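Local coordinates for penicillin-binding protein 2B (Streptococcus pneumoniae, PDB 2WAD) that probably cross-links the peptide stems of neighbouring glycan strands as a peptidoglycan transpeptidase of the elongation machinery, and binds penicillin, at residues Y176-Q180 and T191-D195; L471-M475 and Y507-F512; S499-P504 and D521-Q527. One frame throughout, in Å; residues are numbered along the deposited sequence.

Contact 1: Y176-Q180 and T191-D195; sequences YLFSQ and TIATD
Q180 and Y176 reach the 191-195 segment through different first torsions. In Q180, CG lies beside the backbone N (chi1 -61°), and a second bend at chi2 (-76°) folds the chain so that its amide oxygen faces the backbone of A193. In Y176, CG is turned anti to its own N, which brings the end of the ring to the A193 carbonyl. The contact is helix-to-loop packing within the dimerisation domain: helix 169-182 rests on the connection that leaves strand 189-191 on the way to helix 199-208. Its one hydrogen bond across the segments runs from A193 N to Q180 OE1, 3.1 Å long and somewhat bent at the hydrogen. The donor stands 40° above the amide carbonyl plane, so the bond does not follow a lone pair. A side chain of the helix thereby satisfies a backbone N-H of the loop.

The apolar half lies beside it. L177 CD2 meets I192 CG2 at 3.9 Å, the two side chains crossing at about a right angle, while the other branch of I192 brings CD1 to within 4.0 Å of Q180 CB. I192 thus rests against both the leucine and the aliphatic root of the glutamine. Beyond the two segments it also packs on L100 of helix 90-100 and on V80 and F82 of strand 72-83, which places the contact between helices and the long strand. The Y176 hydroxyl is hydrogen-bonded to K241 NZ, and its ring presents an edge to the loop: A193 O lies near the ring plane, 3.5 Å from Y176 CE2.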
loop_
_atom_site.group_PDB
_atom_site.type_symbol
_atom_site.label_atom_id
_atom_site.label_comp_id
_atom_site.label_asym_id
_atom_site.label_seq_id
_atom_site.Cartn_x
_atom_site.Cartn_y
_atom_site.Cartn_z
ATOM N N TYR A 176 -13.849 -31.034 19.779
ATOM C CA TYR A 176 -12.912 -30.127 19.123
ATOM C C TYR A 176 -11.939 -30.824 18.173
ATOM O O TYR A 176 -11.742 -30.389 17.044
ATOM C CB TYR A 176 -12.148 -29.311 20.170
ATOM C CG TYR A 176 -11.152 -28.348 19.562
ATOM C CD1 TYR A 176 -11.579 -27.219 18.873
ATOM C CD2 TYR A 176 -9.789 -28.582 19.666
ATOM C CE1 TYR A 176 -10.663 -26.331 18.319
ATOM C CE2 TYR A 176 -8.869 -27.724 19.114
ATOM C CZ TYR A 176 -9.308 -26.598 18.448
ATOM O OH TYR A 176 -8.372 -25.756 17.908
ATOM N N LEU A 177 -11.313 -31.894 18.648
ATOM C CA LEU A 177 -10.380 -32.695 17.860
ATOM C C LEU A 177 -11.011 -33.321 16.615
ATOM O O LEU A 177 -10.478 -33.155 15.513
ATOM C CB LEU A 177 -9.703 -33.761 18.732
ATOM C CG LEU A 177 -8.596 -33.187 19.633
ATOM C CD1 LEU A 177 -8.104 -34.198 20.658
ATOM C CD2 LEU A 177 -7.413 -32.546 18.889
ATOM N N PHE A 178 -12.125 -34.031 16.794
ATOM C CA PHE A 178 -12.968 -34.481 15.681
ATOM C C PHE A 178 -13.170 -33.414 14.589
ATOM O O PHE A 178 -12.879 -33.662 13.412
ATOM C CB PHE A 178 -14.311 -34.924 16.243
ATOM C CG PHE A 178 -15.284 -35.391 15.204
ATOM C CD1 PHE A 178 -15.437 -36.740 14.953
ATOM C CD2 PHE A 178 -16.070 -34.489 14.505
ATOM C CE1 PHE A 178 -16.338 -37.190 14.009
ATOM C CE2 PHE A 178 -16.985 -34.933 13.561
ATOM C CZ PHE A 178 -17.112 -36.292 13.310
ATOM N N SER A 179 -13.631 -32.221 14.976
ATOM C CA SER A 179 -13.890 -31.151 14.007
ATOM C C SER A 179 -12.653 -30.910 13.135
ATOM O O SER A 179 -12.735 -30.801 11.909
ATOM C CB SER A 179 -14.352 -29.857 14.699
ATOM O OG SER A 179 -15.230 -30.134 15.782
ATOM N N GLN A 180 -11.491 -30.847 13.774
ATOM C CA GLN A 180 -10.226 -30.710 13.062
ATOM C C GLN A 180 -10.014 -31.841 12.048
ATOM O O GLN A 180 -9.667 -31.576 10.902
ATOM C CB GLN A 180 -9.077 -30.703 14.071
ATOM C CG GLN A 180 -9.117 -29.563 15.072
ATOM C CD GLN A 180 -8.676 -28.268 14.448
ATOM O OE1 GLN A 180 -7.564 -28.162 13.925
ATOM N NE2 GLN A 180 -9.556 -27.274 14.478
ATOM N N THR A 191 -3.266 -29.652 9.196
ATOM C CA THR A 191 -2.715 -29.500 10.535
ATOM C C THR A 191 -3.799 -29.578 11.608
ATOM O O THR A 191 -4.866 -28.967 11.459
ATOM C CB THR A 191 -1.972 -28.150 10.645
ATOM O OG1 THR A 191 -0.742 -28.239 9.923
ATOM C CG2 THR A 191 -1.671 -27.782 12.094
ATOM N N ILE A 192 -3.519 -30.335 12.674
ATOM C CA ILE A 192 -4.438 -30.491 13.811
ATOM C C ILE A 192 -4.044 -29.538 14.939
ATOM O O ILE A 192 -3.152 -29.836 15.739
ATOM C CB ILE A 192 -4.458 -31.928 14.360
ATOM C CG1 ILE A 192 -4.872 -32.918 13.268
ATOM C CG2 ILE A 192 -5.407 -32.036 15.536
ATOM C CD1 ILE A 192 -5.950 -32.384 12.325
ATOM N N ALA A 193 -4.702 -28.385 14.991
ATOM C CA ALA A 193 -4.353 -27.368 15.972
ATOM C C ALA A 193 -4.573 -27.803 17.419
ATOM O O ALA A 193 -5.630 -28.314 17.797
ATOM C CB ALA A 193 -5.065 -26.057 15.669
ATOM N N THR A 194 -3.540 -27.609 18.225
ATOM C CA THR A 194 -3.572 -27.997 19.626
ATOM C C THR A 194 -2.818 -26.916 20.394
ATOM O O THR A 194 -2.194 -26.068 19.770
ATOM C CB THR A 194 -2.881 -29.367 19.809
ATOM O OG1 THR A 194 -3.125 -29.848 21.132
ATOM C CG2 THR A 194 -1.382 -29.247 19.587
ATOM N N ASP A 195 -2.883 -26.928 21.725
ATOM C CA ASP A 195 -1.975 -26.101 22.525
ATOM C C ASP A 195 -0.541 -26.498 22.205
ATOM O O ASP A 195 -0.244 -27.678 22.037
ATOM C CB ASP A 195 -2.215 -26.288 24.027
ATOM C CG ASP A 195 -3.623 -25.911 24.445
ATOM O OD1 ASP A 195 -4.310 -25.214 23.670
ATOM O OD2 ASP A 195 -4.045 -26.307 25.551
#

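Contact 2: L471-M475 and Y507-F512. Unlike the reference sequence in segment 507-512: N508 (reference Ser), F512 (reference Tyr).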
loop_
_atom_site.group_PDB
_atom_site.type_symbol
_atom_site.label_atom_id
_atom_site.label_comp_id
_atom_site.label_asym_id
_atom_site.label_seq_id
_atom_site.Cartn_x
_atom_site.Cartn_y
_atom_site.Cartn_z
ATOM N N LEU A 471 -18.462 27.847 -14.741
ATOM C CA LEU A 471 -17.785 27.391 -13.534
ATOM C C LEU A 471 -17.522 25.882 -13.505
ATOM O O LEU A 471 -16.402 25.438 -13.239
ATOM C CB LEU A 471 -18.593 27.827 -12.314
ATOM C CG LEU A 471 -18.124 27.386 -10.936
ATOM C CD1 LEU A 471 -16.665 27.827 -10.711
ATOM C CD2 LEU A 471 -19.085 27.951 -9.877
ATOM N N GLU A 472 -18.537 25.076 -13.787
ATOM C CA GLU A 472 -18.331 23.630 -13.755
ATOM C C GLU A 472 -17.356 23.169 -14.808
ATOM O O GLU A 472 -16.517 22.291 -14.562
ATOM C CB GLU A 472 -19.649 22.879 -13.919
ATOM C CG GLU A 472 -20.534 23.041 -12.693
ATOM C CD GLU A 472 -21.700 22.077 -12.702
ATOM O OE1 GLU A 472 -22.538 22.191 -11.793
ATOM O OE2 GLU A 472 -21.761 21.208 -13.602
ATOM N N SER A 473 -17.514 23.764 -15.987
ATOM C CA SER A 473 -16.649 23.496 -17.127
ATOM C C SER A 473 -15.191 23.821 -16.755
ATOM O O SER A 473 -14.284 23.002 -16.960
ATOM C CB SER A 473 -17.150 24.375 -18.273
ATOM O OG SER A 473 -16.206 24.518 -19.307
ATOM N N ALA A 474 -14.998 25.005 -16.177
ATOM C CA ALA A 474 -13.694 25.505 -15.760
ATOM C C ALA A 474 -13.013 24.658 -14.677
ATOM O O ALA A 474 -11.873 24.240 -14.854
ATOM C CB ALA A 474 -13.797 26.941 -15.331
ATOM N N MET A 475 -13.733 24.367 -13.594
ATOM C CA MET A 475 -13.236 23.486 -12.536
ATOM C C MET A 475 -12.870 22.109 -13.093
ATOM O O MET A 475 -11.883 21.496 -12.686
ATOM C CB MET A 475 -14.250 23.390 -11.390
ATOM C CG MET A 475 -13.746 22.583 -10.188
ATOM S SD MET A 475 -12.294 23.285 -9.362
ATOM C CE MET A 475 -13.003 23.692 -7.760
ATOM N N TYR A 507 -18.935 22.596 -5.038
ATOM C CA TYR A 507 -17.989 23.706 -4.868
ATOM C C TYR A 507 -18.547 24.970 -5.497
ATOM O O TYR A 507 -19.389 24.885 -6.384
ATOM C CB TYR A 507 -16.642 23.388 -5.544
ATOM C CG TYR A 507 -16.851 22.984 -6.979
ATOM C CD1 TYR A 507 -17.083 21.651 -7.327
ATOM C CD2 TYR A 507 -16.876 23.942 -7.984
ATOM C CE1 TYR A 507 -17.317 21.289 -8.648
ATOM C CE2 TYR A 507 -17.111 23.589 -9.300
ATOM C CZ TYR A 507 -17.352 22.266 -9.618
ATOM O OH TYR A 507 -17.595 21.931 -10.931
ATOM N N ASN A 508 -18.044 26.133 -5.077
ATOM C CA ASN A 508 -18.394 27.404 -5.691
ATOM C C ASN A 508 -17.210 28.115 -6.363
ATOM O O ASN A 508 -16.109 27.582 -6.446
ATOM C CB ASN A 508 -18.983 28.343 -4.629
ATOM C CG ASN A 508 -18.008 28.626 -3.498
ATOM O OD1 ASN A 508 -16.802 28.713 -3.713
ATOM N ND2 ASN A 508 -18.525 28.762 -2.288
ATOM N N PHE A 509 -17.444 29.342 -6.823
ATOM C CA PHE A 509 -16.429 30.115 -7.535
ATOM C C PHE A 509 -15.184 30.408 -6.711
ATOM O O PHE A 509 -14.073 30.370 -7.249
ATOM C CB PHE A 509 -17.021 31.420 -8.081
ATOM C CG PHE A 509 -16.004 32.362 -8.672
ATOM C CD1 PHE A 509 -15.481 32.134 -9.922
ATOM C CD2 PHE A 509 -15.592 33.487 -7.973
ATOM C CE1 PHE A 509 -14.535 33.002 -10.459
ATOM C CE2 PHE A 509 -14.659 34.369 -8.494
ATOM C CZ PHE A 509 -14.124 34.130 -9.746
ATOM N N ALA A 510 -15.364 30.747 -5.435
ATOM C CA ALA A 510 -14.226 31.013 -4.555
ATOM C C ALA A 510 -13.345 29.767 -4.405
ATOM O O ALA A 510 -12.107 29.881 -4.363
ATOM C CB ALA A 510 -14.687 31.569 -3.171
ATOM N N ASN A 511 -13.970 28.590 -4.354
ATOM C CA ASN A 511 -13.249 27.322 -4.304
ATOM C C ASN A 511 -12.391 27.034 -5.550
ATOM O O ASN A 511 -11.252 26.583 -5.438
ATOM C CB ASN A 511 -14.217 26.145 -4.104
ATOM C CG ASN A 511 -15.008 26.211 -2.791
ATOM O OD1 ASN A 511 -14.588 26.796 -1.770
ATOM N ND2 ASN A 511 -16.174 25.573 -2.824
ATOM N N PHE A 512 -12.959 27.258 -6.734
ATOM C CA PHE A 512 -12.249 27.128 -7.999
ATOM C C PHE A 512 -10.995 27.993 -7.985
ATOM O O PHE A 512 -9.904 27.509 -8.278
ATOM C CB PHE A 512 -13.186 27.537 -9.154
ATOM C CG PHE A 512 -12.489 27.779 -10.478
ATOM C CD1 PHE A 512 -11.893 26.745 -11.182
ATOM C CD2 PHE A 512 -12.444 29.054 -11.023
ATOM C CE1 PHE A 512 -11.276 26.970 -12.406
ATOM C CE2 PHE A 512 -11.828 29.286 -12.238
ATOM C CZ PHE A 512 -11.227 28.260 -12.933
HETATM O O HOH W 1 -16.777 19.638 -13.321
#
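The segment 471-475 is the first turn of helix 471-484, closed by the backbone bond from M475 N to L471 O, and it lies against the start of helix 509-515. The backbones approach most closely at M475 and F512, whose CA atoms are 5.9 Å apart; the L471 and F509 CA atoms are 6.7 Å apart. Y507 precedes the second helix in an extended conformation (phi -167°, psi 159°), and N508 occupies the N-cap, where its OD1 accepts from N511 N at 2.9 Å, the donor approaching almost head-on, nearly in line with the C=O bond.

M475 lies between the Y507 and F512 side chains. Its CG sits over one face of the Y507 ring, 3.8 Å from the centroid and 22° off the normal, a CH-pi contact offset toward the rim. The bend at chi2 carries SD to the edge of F512, and that at chi3 turns CE against the F512 backbone, 3.5 Å from its CA. SD makes Met-aromatic contacts with both rings, edge-on in the plane of F512 and, at a distance, above the face of Y507. Together these groups form a helix-to-helix junction of the transpeptidase domain, away from S386, the probable acyl-ester serine.

L471 divides its branches: CD1 packs on F512 CB at 3.8 Å, and CD2 lies over the start of the second helix beside F509 N. A474 CB meets the far end of the F512 ring at CZ. At the outer border the Y507 hydroxyl reaches E472, whose CA lies near the plane of the tyrosine ring. A water donates to E472 O and makes a weak bond with Y507 OH, 3.4 Å away.

Contact 3: S499-P504 and D521-Q527; sequences STGLVP and DNYTPMQ. Unlike the reference sequence in segment 499-504: L502 (reference Phe).
L502 and N522 face each other as a single antiparallel bridge, a hydrogen-bonded pair. L502 N donates to N522 O at 2.9 Å and N522 N returns a bond to L502 O at 3.0 Å, the donors tilted 27° and 17° from the respective carbonyl planes; D521 CA adds a CA-H...O contact to L502 O. On one flank, the CB atoms of L502 and N522 meet. Further along, the D521 carboxylate lies beside V503 and P504, with OD1 3.2 Å from P504 CD.

Past G501, Q527 takes over. Its NE2 donates to T500 O at 3.0 Å, coming from well above the peptide carbonyl plane rather than along a lone pair, and S489 O accepts from the same nitrogen. The other amide atom, OE1, is held by T524 N on an in-plane lone pair, while Q527 N donates to T524 OG1. These reciprocal bonds make a capping box at the start of helix 525-536 and fix the rotation of the amide that grips T500. T524 CG2 packs against S499 CB at 3.7 Å, and a water joins S499 O to T524 OG1. S499 OG accepts from G501 N, an ST turn that closes 499-501 just before the bridge residue L502.

R479 of helix 471-484 forms a salt bridge with D521 OD1 and also donates to P504 O, tying both segments to that helix. At the start of helix 525-536, P525 rests on Y344 and M526 on V346 of strand 342-348, in the six-stranded sheet of the transpeptidase domain.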
loop_
_atom_site.group_PDB
_atom_site.type_symbol
_atom_site.label_atom_id
_atom_site.label_comp_id
_atom_site.label_asym_id
_atom_site.label_seq_id
_atom_site.Cartn_x
_atom_site.Cartn_y
_atom_site.Cartn_z
ATOM N N SER A 499 -5.388 6.293 -1.279
ATOM C CA SER A 499 -6.257 7.464 -1.392
ATOM C C SER A 499 -5.998 8.211 -2.696
ATOM O O SER A 499 -4.852 8.355 -3.105
ATOM C CB SER A 499 -5.983 8.426 -0.242
ATOM O OG SER A 499 -6.797 9.578 -0.379
ATOM N N THR A 500 -7.049 8.679 -3.364
ATOM C CA THR A 500 -6.872 9.535 -4.538
ATOM C C THR A 500 -7.114 11.024 -4.251
ATOM O O THR A 500 -7.154 11.841 -5.169
ATOM C CB THR A 500 -7.708 9.099 -5.756
ATOM O OG1 THR A 500 -9.094 9.204 -5.427
ATOM C CG2 THR A 500 -7.392 7.664 -6.158
ATOM N N GLY A 501 -7.203 11.371 -2.973
ATOM C CA GLY A 501 -7.322 12.758 -2.547
ATOM C C GLY A 501 -8.685 13.131 -1.979
ATOM O O GLY A 501 -9.612 12.324 -1.973
ATOM N N LEU A 502 -8.809 14.347 -1.459
ATOM C CA LEU A 502 -10.126 14.845 -1.073
ATOM C C LEU A 502 -10.474 15.898 -2.113
ATOM O O LEU A 502 -9.865 16.974 -2.097
ATOM C CB LEU A 502 -10.105 15.482 0.328
ATOM C CG LEU A 502 -11.423 15.608 1.102
ATOM C CD1 LEU A 502 -11.192 15.960 2.570
ATOM C CD2 LEU A 502 -12.372 16.631 0.491
ATOM N N VAL A 503 -11.461 15.592 -2.965
ATOM C CA VAL A 503 -11.778 16.390 -4.147
ATOM C C VAL A 503 -13.287 16.621 -4.145
ATOM O O VAL A 503 -14.057 15.801 -4.650
ATOM C CB VAL A 503 -11.391 15.631 -5.449
ATOM C CG1 VAL A 503 -11.654 16.510 -6.698
ATOM C CG2 VAL A 503 -9.938 15.127 -5.391
ATOM N N PRO A 504 -13.717 17.745 -3.574
ATOM C CA PRO A 504 -15.136 17.979 -3.365
ATOM C C PRO A 504 -15.919 18.172 -4.664
ATOM O O PRO A 504 -15.546 18.988 -5.521
ATOM C CB PRO A 504 -15.173 19.210 -2.461
ATOM C CG PRO A 504 -13.730 19.325 -1.868
ATOM C CD PRO A 504 -12.864 18.772 -2.945
ATOM N N ASP A 521 -8.512 21.406 -3.195
ATOM C CA ASP A 521 -8.413 19.941 -3.171
ATOM C C ASP A 521 -7.186 19.553 -2.322
ATOM O O ASP A 521 -6.168 20.252 -2.399
ATOM C CB ASP A 521 -8.243 19.406 -4.599
ATOM C CG ASP A 521 -9.485 19.592 -5.450
ATOM O OD1 ASP A 521 -10.545 19.894 -4.879
ATOM O OD2 ASP A 521 -9.418 19.446 -6.687
ATOM N N ASN A 522 -7.285 18.467 -1.546
ATOM C CA ASN A 522 -6.199 17.837 -0.776
ATOM C C ASN A 522 -5.617 16.601 -1.486
ATOM O O ASN A 522 -6.372 15.780 -2.015
ATOM C CB ASN A 522 -6.710 17.307 0.582
ATOM C CG ASN A 522 -7.077 18.412 1.589
ATOM O OD1 ASN A 522 -6.759 18.316 2.782
ATOM N ND2 ASN A 522 -7.762 19.452 1.125
ATOM N N TYR A 523 -4.293 16.436 -1.437
ATOM C CA TYR A 523 -3.589 15.370 -2.127
ATOM C C TYR A 523 -2.693 14.595 -1.158
ATOM O O TYR A 523 -2.334 15.116 -0.089
ATOM C CB TYR A 523 -2.718 15.990 -3.224
ATOM C CG TYR A 523 -3.458 16.863 -4.220
ATOM C CD1 TYR A 523 -4.656 16.443 -4.828
ATOM C CD2 TYR A 523 -2.981 18.113 -4.538
ATOM C CE1 TYR A 523 -5.325 17.238 -5.750
ATOM C CE2 TYR A 523 -3.649 18.925 -5.430
ATOM C CZ TYR A 523 -4.794 18.477 -6.057
ATOM O OH TYR A 523 -5.415 19.330 -6.948
ATOM N N THR A 524 -2.342 13.363 -1.519
ATOM C CA THR A 524 -1.410 12.560 -0.721
ATOM C C THR A 524 0.052 12.911 -1.063
ATOM O O THR A 524 0.338 13.488 -2.101
ATOM C CB THR A 524 -1.547 11.065 -1.023
ATOM O OG1 THR A 524 -1.062 10.830 -2.346
ATOM C CG2 THR A 524 -2.992 10.576 -0.917
ATOM N N PRO A 525 0.997 12.550 -0.185
ATOM C CA PRO A 525 2.401 12.843 -0.486
ATOM C C PRO A 525 2.888 12.066 -1.719
ATOM O O PRO A 525 3.731 12.578 -2.448
ATOM C CB PRO A 525 3.137 12.441 0.810
ATOM C CG PRO A 525 2.095 12.583 1.907
ATOM C CD PRO A 525 0.753 12.255 1.244
ATOM N N MET A 526 2.372 10.857 -1.972
ATOM C CA MET A 526 2.739 10.102 -3.162
ATOM C C MET A 526 2.307 10.831 -4.436
ATOM O O MET A 526 3.081 10.914 -5.400
ATOM C CB MET A 526 2.201 8.659 -3.081
ATOM C CG MET A 526 2.564 7.741 -4.238
ATOM S SD MET A 526 4.346 7.375 -4.280
ATOM C CE MET A 526 4.527 6.542 -2.708
ATOM N N GLN A 527 1.092 11.379 -4.447
ATOM C CA GLN A 527 0.606 12.180 -5.589
ATOM C C GLN A 527 1.515 13.396 -5.845
ATOM O O GLN A 527 1.815 13.744 -7.006
ATOM C CB GLN A 527 -0.845 12.638 -5.360
ATOM C CG GLN A 527 -1.917 11.508 -5.430
ATOM C CD GLN A 527 -3.315 12.005 -5.114
ATOM O OE1 GLN A 527 -3.539 12.579 -4.063
ATOM N NE2 GLN A 527 -4.265 11.783 -6.015
HETATM O O HOH W 2 -1.975 8.393 -3.176
#

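Contact 1 belongs to the dimerisation domain, about 48 Å from contact 3 and 63 Å from contact 2, centre to centre; the other two share the transpeptidase domain. All three are partly buried, but contacts 1 and 2 are peripheral, about 35 and 32 Å from the chain centre, and contact 3 more central, at about 15 Å. Contacts 2 and 3 lie closer together, about 18 Å between centres, and their segments alternate along the chain; R479 serves both, touching Y507 and salt-bridged to D521. Their chemistry differs: contact 2 joins helices by apolar and sulfur-aromatic packing; contact 3 relies on backbone and amide hydrogen bonds; contact 1 mixes one such bond with apolar packing.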